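Long-range contacts in betaine aldehyde dehydrogenase (PDB 4QTO), which catalyses the NAD-dependent oxidation of betaine aldehyde to glycine betaine: residues L117-T122 with I208-T212; N54-Q58 with D392-F396; Y306-Q311 with M352-I356. All coordinates share one frame; numbering follows the deposited sequence. Where two conformers were deposited one is given.

Contacts 1 and 3 are buried, whereas contact 2 is partly exposed at the periphery, and the difference shows in their chemistry. In contact 1 acidic side chains at the end of one helix receive N-H and hydroxyl groups from the start of another. Contact 2 joins two loops through backbone carbonyls, with water at its outer edge. Contact 3 has an apolar centre around Ala309 and a glutamine and two waters at its border. The three share neighbours: Val355 of contact 3 and Leu394 of contact 2 are probably hydrogen-bonded through their backbones, Pro55 packs on Val355 and on Thr122, and Ile356 reaches Thr122 and Ile208 of contact 1.

Contact 1: residues L117-T122 with I208-T212; sequences LETLDT and ITPLT
The first turn of helix 211-223, in the nucleotide-binding part of the aldehyde dehydrogenase fold, meets the last turn of helix 111-122 through Asp121 and Glu118. Asp121 sends its carboxylate across to the helix start, where OD2 accepts the N-H of Leu211 at 3.1 Å, on its syn side but 32° out of the carboxylate plane. The neighbouring N-H, that of Thr212, is answered by a water whose oxygen lies 2.9 Å from Thr212 N. This water donates both to Asp121 OD2, at 2.6 Å, and to Glu118 OE1, and so couples the two acids. Glu118 OE1 is gripped a second time by Thr212 OG1, which donates over 2.8 Å from above the carboxylate plane. A bend at chi2 (75°) turns the Glu118 chain toward the threonine, while its OE2 accepts from Leu184 N at the beginning of helix 183-197. Leu117, modelled in two conformers, touches Leu211 with its methyl groups in at least one of them. At the other end Thr122 OG1 turns back to Glu118 O, 2.8 Å away, a carbonyl also used by Thr122 N from its opposite face. The helix starts would be expected to offset the mutual repulsion of these two close, buried acids. Carboxylates on the last turn of helix 111-122 thus accept N-H groups at the starts of helices 211-223 and 183-197, a packing within the Rossmann-type nucleotide-binding part of the aldehyde dehydrogenase fold.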
loop_
_atom_site.group_PDB
_atom_site.type_symbol
_atom_site.label_atom_id
_atom_site.label_comp_id
_atom_site.label_asym_id
_atom_site.label_seq_id
_atom_site.Cartn_x
_atom_site.Cartn_y
_atom_site.Cartn_z
ATOM N N LEU A 117 -32.216 -2.694 -24.027
ATOM C CA LEU A 117 -32.816 -1.533 -23.404
ATOM C C LEU A 117 -31.897 -0.302 -23.544
ATOM O O LEU A 117 -32.370 0.812 -23.797
ATOM C CB LEU A 117 -33.075 -1.861 -21.931
ATOM C CG LEU A 117 -33.917 -0.855 -21.170
ATOM C CD1 LEU A 117 -35.230 -0.655 -21.905
ATOM C CD2 LEU A 117 -34.125 -1.303 -19.739
ATOM N N GLU A 118 -30.582 -0.504 -23.410
ATOM C CA GLU A 118 -29.635 0.597 -23.509
ATOM C C GLU A 118 -29.597 1.149 -24.944
ATOM O O GLU A 118 -29.581 2.367 -25.145
ATOM C CB GLU A 118 -28.236 0.181 -23.035
ATOM C CG GLU A 118 -27.323 1.334 -22.618
ATOM C CD GLU A 118 -27.702 1.931 -21.255
ATOM O OE1 GLU A 118 -28.841 2.386 -21.072
ATOM O OE2 GLU A 118 -26.853 2.018 -20.354
ATOM N N THR A 119 -29.644 0.264 -25.940
ATOM C CA THR A 119 -29.659 0.700 -27.333
ATOM C C THR A 119 -30.970 1.398 -27.649
ATOM O O THR A 119 -30.983 2.415 -28.386
ATOM C CB THR A 119 -29.403 -0.503 -28.261
ATOM O OG1 THR A 119 -28.000 -0.736 -28.276
ATOM C CG2 THR A 119 -29.872 -0.266 -29.673
ATOM N N LEU A 120 -32.076 0.900 -27.090
ATOM C CA LEU A 120 -33.368 1.541 -27.345
ATOM C C LEU A 120 -33.386 2.971 -26.795
ATOM O O LEU A 120 -33.874 3.889 -27.452
ATOM C CB LEU A 120 -34.505 0.744 -26.692
ATOM C CG LEU A 120 -35.922 1.237 -26.979
ATOM C CD1 LEU A 120 -36.280 0.973 -28.420
ATOM C CD2 LEU A 120 -36.904 0.534 -26.053
ATOM N N ASP A 121 -32.855 3.142 -25.586
ATOM C CA ASP A 121 -32.893 4.438 -24.891
ATOM C C ASP A 121 -31.863 5.438 -25.410
ATOM O O ASP A 121 -32.116 6.655 -25.474
ATOM C CB ASP A 121 -32.631 4.171 -23.386
ATOM C CG ASP A 121 -33.262 5.225 -22.426
ATOM O OD1 ASP A 121 -33.974 6.150 -22.875
ATOM O OD2 ASP A 121 -33.002 5.102 -21.187
ATOM N N THR A 122 -30.675 4.952 -25.766
ATOM C CA THR A 122 -29.578 5.871 -26.109
ATOM C C THR A 122 -29.178 5.914 -27.568
ATOM O O THR A 122 -28.389 6.775 -27.952
ATOM C CB THR A 122 -28.299 5.544 -25.327
ATOM O OG1 THR A 122 -27.724 4.309 -25.802
ATOM C CG2 THR A 122 -28.572 5.480 -23.815
ATOM N N ILE A 208 -33.535 12.079 -19.572
ATOM C CA ILE A 208 -33.902 11.533 -20.867
ATOM C C ILE A 208 -33.579 10.053 -21.101
ATOM O O ILE A 208 -34.054 9.472 -22.069
ATOM C CB ILE A 208 -33.325 12.370 -22.042
ATOM C CG1 ILE A 208 -31.818 12.535 -21.941
ATOM C CG2 ILE A 208 -33.970 13.756 -22.076
ATOM C CD1 ILE A 208 -31.211 13.141 -23.201
ATOM N N THR A 209 -32.789 9.455 -20.203
ATOM C CA THR A 209 -32.367 8.034 -20.336
ATOM C C THR A 209 -32.404 7.274 -19.005
ATOM O O THR A 209 -31.374 6.895 -18.463
ATOM C CB THR A 209 -30.924 7.958 -20.861
ATOM O OG1 THR A 209 -30.048 8.674 -19.953
ATOM C CG2 THR A 209 -30.815 8.529 -22.265
ATOM N N PRO A 210 -33.604 7.013 -18.461
ATOM C CA PRO A 210 -33.682 6.335 -17.167
ATOM C C PRO A 210 -33.864 4.818 -17.218
ATOM O O PRO A 210 -33.859 4.179 -16.164
ATOM C CB PRO A 210 -34.978 6.918 -16.602
ATOM C CG PRO A 210 -35.836 7.052 -17.810
ATOM C CD PRO A 210 -34.915 7.518 -18.905
ATOM N N LEU A 211 -34.002 4.233 -18.404
ATOM C CA LEU A 211 -34.488 2.841 -18.486
ATOM C C LEU A 211 -33.611 1.771 -17.833
ATOM O O LEU A 211 -34.097 1.002 -16.987
ATOM C CB LEU A 211 -34.815 2.451 -19.915
ATOM C CG LEU A 211 -35.808 3.374 -20.607
ATOM C CD1 LEU A 211 -36.065 2.871 -22.025
ATOM C CD2 LEU A 211 -37.112 3.510 -19.864
ATOM N N THR A 212 -32.341 1.703 -18.207
ATOM C CA THR A 212 -31.495 0.679 -17.609
ATOM C C THR A 212 -31.226 0.949 -16.120
ATOM O O THR A 212 -30.926 0.016 -15.366
ATOM C CB THR A 212 -30.172 0.514 -18.366
ATOM O OG1 THR A 212 -29.543 1.799 -18.447
ATOM C CG2 THR A 212 -30.385 -0.109 -19.726
HETATM O O HOH W 1 -31.195 3.525 -20.118
#

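Contact 2: residues N54-Q58 with D392-F396; sequences NPYNQ and DGLFF
Leu394, Gln58 and Asp392 bury the most surface where the loops 54-58 and 392-396 meet. Leu394 is held by its backbone: its N donates to Pro55 O over 3.0 Å, with the N-H lying nearly along the C=O axis of the acceptor. Its side chain fills the angle between two partners, CD1 resting on Pro55 CB at 4.0 Å and CD2 on Gln58 OE1 at 3.6 Å. Gln58 crosses this leucine at about a right angle. Extended beyond CG (chi2 -174°), it carries NE2 to within 2.9 Å of Asp392 O. That carbonyl lies close to the glutamine's amide plane, yet it is met from above its own plane, 48° out. Farther out, a water donates to Asn57 O and, weakly, to the Asp392 carboxylate. On the other flank Tyr56 CD1 meets Phe395 CZ at 3.6 Å; the rings touch rim to rim with planes at 88°, neither lying over the other's face. Along the backbone, Tyr56 O comes within 3.0 Å of Gly393 CA. An Asx turn (Asn54 OD1 accepting from Tyr56 N) in the loop joining strands 49-54 and 59-65 is set against an inverse gamma turn, centred on Leu394, in the loop between strands 377-380 and 399-402.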
loop_
_atom_site.group_PDB
_atom_site.type_symbol
_atom_site.label_atom_id
_atom_site.label_comp_id
_atom_site.label_asym_id
_atom_site.label_seq_id
_atom_site.Cartn_x
_atom_site.Cartn_y
_atom_site.Cartn_z
ATOM N N ASN A 54 -37.049 7.279 -28.142
ATOM C CA ASN A 54 -36.017 6.489 -28.827
ATOM C C ASN A 54 -35.412 7.478 -29.862
ATOM O O ASN A 54 -36.114 7.910 -30.773
ATOM C CB ASN A 54 -36.644 5.311 -29.553
ATOM C CG ASN A 54 -35.642 4.535 -30.415
ATOM O OD1 ASN A 54 -34.474 4.932 -30.586
ATOM N ND2 ASN A 54 -36.117 3.458 -31.015
ATOM N N PRO A 55 -34.120 7.825 -29.767
ATOM C CA PRO A 55 -33.563 8.794 -30.724
ATOM C C PRO A 55 -33.510 8.334 -32.193
ATOM O O PRO A 55 -33.331 9.147 -33.100
ATOM C CB PRO A 55 -32.154 9.043 -30.201
ATOM C CG PRO A 55 -31.821 7.787 -29.463
ATOM C CD PRO A 55 -33.111 7.317 -28.829
ATOM N N TYR A 56 -33.667 7.045 -32.438
ATOM C CA TYR A 56 -33.638 6.542 -33.802
ATOM C C TYR A 56 -34.836 7.009 -34.616
ATOM O O TYR A 56 -34.745 7.236 -35.853
ATOM C CB TYR A 56 -33.558 5.003 -33.821
ATOM C CG TYR A 56 -33.766 4.467 -35.221
ATOM C CD1 TYR A 56 -32.807 4.671 -36.198
ATOM C CD2 TYR A 56 -34.925 3.793 -35.563
ATOM C CE1 TYR A 56 -32.999 4.233 -37.508
ATOM C CE2 TYR A 56 -35.120 3.332 -36.854
ATOM C CZ TYR A 56 -34.144 3.553 -37.820
ATOM O OH TYR A 56 -34.343 3.104 -39.127
ATOM N N ASN A 57 -35.994 7.092 -33.959
ATOM C CA ASN A 57 -37.214 7.490 -34.652
ATOM C C ASN A 57 -38.052 8.576 -33.969
ATOM O O ASN A 57 -39.126 8.947 -34.472
ATOM C CB ASN A 57 -38.072 6.237 -34.875
ATOM C CG ASN A 57 -38.378 5.505 -33.587
ATOM O OD1 ASN A 57 -38.310 6.069 -32.498
ATOM N ND2 ASN A 57 -38.721 4.243 -33.707
ATOM N N GLN A 58 -37.538 9.101 -32.868
ATOM C CA GLN A 58 -38.200 10.125 -32.056
ATOM C C GLN A 58 -39.571 9.709 -31.503
ATOM O O GLN A 58 -40.363 10.553 -31.148
ATOM C CB GLN A 58 -38.252 11.467 -32.765
ATOM C CG GLN A 58 -36.870 11.978 -33.150
ATOM C CD GLN A 58 -36.908 13.379 -33.732
ATOM O OE1 GLN A 58 -37.074 14.359 -33.009
ATOM N NE2 GLN A 58 -36.692 13.483 -35.030
ATOM N N ASP A 392 -36.426 10.496 -39.992
ATOM C CA ASP A 392 -37.208 10.662 -38.778
ATOM C C ASP A 392 -36.380 10.644 -37.506
ATOM O O ASP A 392 -36.889 11.005 -36.448
ATOM C CB ASP A 392 -38.271 9.568 -38.669
ATOM C CG ASP A 392 -39.353 9.699 -39.722
ATOM O OD1 ASP A 392 -39.498 10.792 -40.332
ATOM O OD2 ASP A 392 -40.078 8.701 -39.918
ATOM N N GLY A 393 -35.124 10.212 -37.613
ATOM C CA GLY A 393 -34.251 10.093 -36.452
ATOM C C GLY A 393 -33.335 11.285 -36.251
ATOM O O GLY A 393 -33.199 12.151 -37.101
ATOM N N LEU A 394 -32.629 11.268 -35.123
ATOM C CA LEU A 394 -31.753 12.363 -34.755
ATOM C C LEU A 394 -30.329 12.144 -35.249
ATOM O O LEU A 394 -29.368 12.186 -34.488
ATOM C CB LEU A 394 -31.782 12.538 -33.239
ATOM C CG LEU A 394 -33.155 12.940 -32.667
ATOM C CD1 LEU A 394 -33.198 12.729 -31.183
ATOM C CD2 LEU A 394 -33.432 14.400 -32.986
ATOM N N PHE A 395 -30.200 11.924 -36.552
ATOM C CA PHE A 395 -28.901 11.686 -37.146
ATOM C C PHE A 395 -28.142 12.960 -37.511
ATOM O O PHE A 395 -28.727 14.017 -37.821
ATOM C CB PHE A 395 -29.025 10.765 -38.359
ATOM C CG PHE A 395 -29.391 9.367 -38.005
ATOM C CD1 PHE A 395 -28.392 8.454 -37.688
ATOM C CD2 PHE A 395 -30.705 8.978 -37.933
ATOM C CE1 PHE A 395 -28.718 7.157 -37.329
ATOM C CE2 PHE A 395 -31.031 7.694 -37.567
ATOM C CZ PHE A 395 -30.032 6.777 -37.284
ATOM N N PHE A 396 -26.822 12.839 -37.422
ATOM C CA PHE A 396 -25.923 13.909 -37.815
ATOM C C PHE A 396 -24.721 13.215 -38.469
ATOM O O PHE A 396 -24.219 12.233 -37.935
ATOM C CB PHE A 396 -25.515 14.794 -36.654
ATOM C CG PHE A 396 -24.864 16.073 -37.105
ATOM C CD1 PHE A 396 -25.648 17.168 -37.433
ATOM C CD2 PHE A 396 -23.514 16.161 -37.226
ATOM C CE1 PHE A 396 -25.071 18.338 -37.897
ATOM C CE2 PHE A 396 -22.929 17.332 -37.671
ATOM C CZ PHE A 396 -23.698 18.406 -38.009
HETATM O O HOH W 2 -40.692 7.889 -36.655
#

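Contact 3: residues Y306-Q311 with M352-I356; sequences YFHAGQ and MGPVI
Ala309 CB sits at the apolar centre, where Met352 CG and Val355 CG1 each approach it to 4.0 Å. Met352 folds across the alanine: CG stands anti to the backbone N (chi1 -160°), and a bend at chi3 then brings CE back over Ala309 CB. Its sulfur touches Tyr306 CB at 4.0 Å and lies obliquely beside the tyrosine ring, a Met-aromatic contact. The hydroxyl of Tyr306 points elsewhere, to Thr399 O, and Phe518 of a second subunit packs on Tyr306, so this end of the contact borders a subunit interface.

His308, Ala309 and Gly310 all adopt left-handed helical backbone angles, forming a tight turn after helix 294-306 that directs the Ala309 methyl toward 352-356. In the aldehyde dehydrogenase fold this turn leads into the active-site loop, which here carries the chemically modified Cys313, probably the family's nucleophile.

Outward from the methyl group, Gln311 crosses Val355 at about a right angle and, stretched out, carries its amide to the backbone of Ile356. OE1 accepts from Ile356 N at 3.0 Å through a lone pair in the carbonyl plane, although the N-H is bent to 135°. NE2 donates back to His308 O at 3.2 Å, so that carbonyl is taken from opposite faces by NE2 and by Gln311 N. The amide is therefore fixed at both ends. A water accepts from Gln311 NE2 and donates to Pro354 O, 2.8 Å from the latter; a second water links the same Pro354 carbonyl to His308 ND1, whose ring it meets at the edge.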
loop_
_atom_site.group_PDB
_atom_site.type_symbol
_atom_site.label_atom_id
_atom_site.label_comp_id
_atom_site.label_asym_id
_atom_site.label_seq_id
_atom_site.Cartn_x
_atom_site.Cartn_y
_atom_site.Cartn_z
ATOM N N TYR A 306 -15.839 8.632 -33.585
ATOM C CA TYR A 306 -17.217 8.279 -33.978
ATOM C C TYR A 306 -17.949 7.165 -33.243
ATOM O O TYR A 306 -19.135 6.943 -33.503
ATOM C CB TYR A 306 -17.261 8.077 -35.509
ATOM C CG TYR A 306 -16.609 9.232 -36.249
ATOM C CD1 TYR A 306 -17.186 10.506 -36.254
ATOM C CD2 TYR A 306 -15.444 9.040 -36.985
ATOM C CE1 TYR A 306 -16.589 11.557 -36.909
ATOM C CE2 TYR A 306 -14.837 10.103 -37.661
ATOM C CZ TYR A 306 -15.407 11.350 -37.611
ATOM O OH TYR A 306 -14.785 12.403 -38.279
ATOM N N PHE A 307 -17.280 6.438 -32.365
ATOM C CA PHE A 307 -18.045 5.530 -31.512
ATOM C C PHE A 307 -19.085 6.365 -30.751
ATOM O O PHE A 307 -18.812 7.488 -30.321
ATOM C CB PHE A 307 -17.143 4.716 -30.579
ATOM C CG PHE A 307 -16.698 3.417 -31.164
ATOM C CD1 PHE A 307 -17.635 2.386 -31.382
ATOM C CD2 PHE A 307 -15.396 3.175 -31.468
ATOM C CE1 PHE A 307 -17.253 1.185 -31.926
ATOM C CE2 PHE A 307 -14.998 1.956 -32.006
ATOM C CZ PHE A 307 -15.930 0.971 -32.244
ATOM N N HIS A 308 -20.304 5.807 -30.635
ATOM C CA HIS A 308 -21.476 6.465 -30.021
ATOM C C HIS A 308 -21.691 7.856 -30.587
ATOM O O HIS A 308 -22.051 8.814 -29.873
ATOM C CB HIS A 308 -21.380 6.561 -28.496
ATOM C CG HIS A 308 -22.700 6.676 -27.794
ATOM N ND1 HIS A 308 -23.898 6.881 -28.443
ATOM C CD2 HIS A 308 -22.995 6.680 -26.475
ATOM C CE1 HIS A 308 -24.872 6.959 -27.559
ATOM N NE2 HIS A 308 -24.349 6.826 -26.353
ATOM N N ALA A 309 -21.459 8.001 -31.896
ATOM C CA ALA A 309 -21.585 9.302 -32.569
ATOM C C ALA A 309 -20.775 10.410 -31.886
ATOM O O ALA A 309 -21.174 11.573 -31.881
ATOM C CB ALA A 309 -23.058 9.686 -32.736
ATOM N N GLY A 310 -19.636 10.033 -31.331
ATOM C CA GLY A 310 -18.743 10.982 -30.654
ATOM C C GLY A 310 -19.244 11.497 -29.318
ATOM O O GLY A 310 -18.657 12.410 -28.739
ATOM N N GLN A 311 -20.280 10.855 -28.765
ATOM C CA GLN A 311 -20.887 11.326 -27.508
ATOM C C GLN A 311 -20.240 10.666 -26.314
ATOM O O GLN A 311 -20.881 9.990 -25.532
ATOM C CB GLN A 311 -22.382 11.045 -27.559
ATOM C CG GLN A 311 -23.120 11.800 -28.677
ATOM C CD GLN A 311 -24.570 11.396 -28.816
ATOM O OE1 GLN A 311 -25.468 12.243 -28.781
ATOM N NE2 GLN A 311 -24.821 10.092 -28.963
ATOM N N MET A 352 -22.770 3.555 -36.858
ATOM C CA MET A 352 -22.996 4.741 -36.053
ATOM C C MET A 352 -24.478 5.049 -35.997
ATOM O O MET A 352 -25.158 5.144 -37.037
ATOM C CB MET A 352 -22.238 5.959 -36.608
ATOM C CG MET A 352 -22.025 7.061 -35.596
ATOM S SD MET A 352 -21.144 8.515 -36.241
ATOM C CE MET A 352 -22.530 9.499 -36.738
ATOM N N GLY A 353 -24.974 5.206 -34.792
ATOM C CA GLY A 353 -26.369 5.567 -34.573
ATOM C C GLY A 353 -26.611 7.084 -34.545
ATOM O O GLY A 353 -25.744 7.881 -34.921
ATOM N N PRO A 354 -27.799 7.493 -34.100
ATOM C CA PRO A 354 -28.140 8.884 -33.979
ATOM C C PRO A 354 -27.550 9.537 -32.751
ATOM O O PRO A 354 -26.948 8.846 -31.903
ATOM C CB PRO A 354 -29.655 8.843 -33.811
ATOM C CG PRO A 354 -29.871 7.577 -33.045
ATOM C CD PRO A 354 -28.867 6.613 -33.602
ATOM N N VAL A 355 -27.687 10.863 -32.657
ATOM C CA VAL A 355 -27.321 11.590 -31.442
ATOM C C VAL A 355 -28.552 11.578 -30.537
ATOM O O VAL A 355 -29.635 11.183 -30.950
ATOM C CB VAL A 355 -26.733 12.998 -31.670
ATOM C CG1 VAL A 355 -25.441 12.905 -32.472
ATOM C CG2 VAL A 355 -27.736 13.948 -32.325
ATOM N N ILE A 356 -28.387 12.046 -29.316
ATOM C CA ILE A 356 -29.359 11.737 -28.260
ATOM C C ILE A 356 -30.685 12.476 -28.226
ATOM O O ILE A 356 -31.695 11.900 -27.798
ATOM C CB ILE A 356 -28.663 11.852 -26.883
ATOM C CG1 ILE A 356 -29.399 11.105 -25.779
ATOM C CG2 ILE A 356 -28.457 13.309 -26.497
ATOM C CD1 ILE A 356 -29.451 9.601 -25.965
HETATM O O HOH W 3 -24.888 6.727 -31.104
HETATM O O HOH W 4 -27.550 9.067 -29.203
#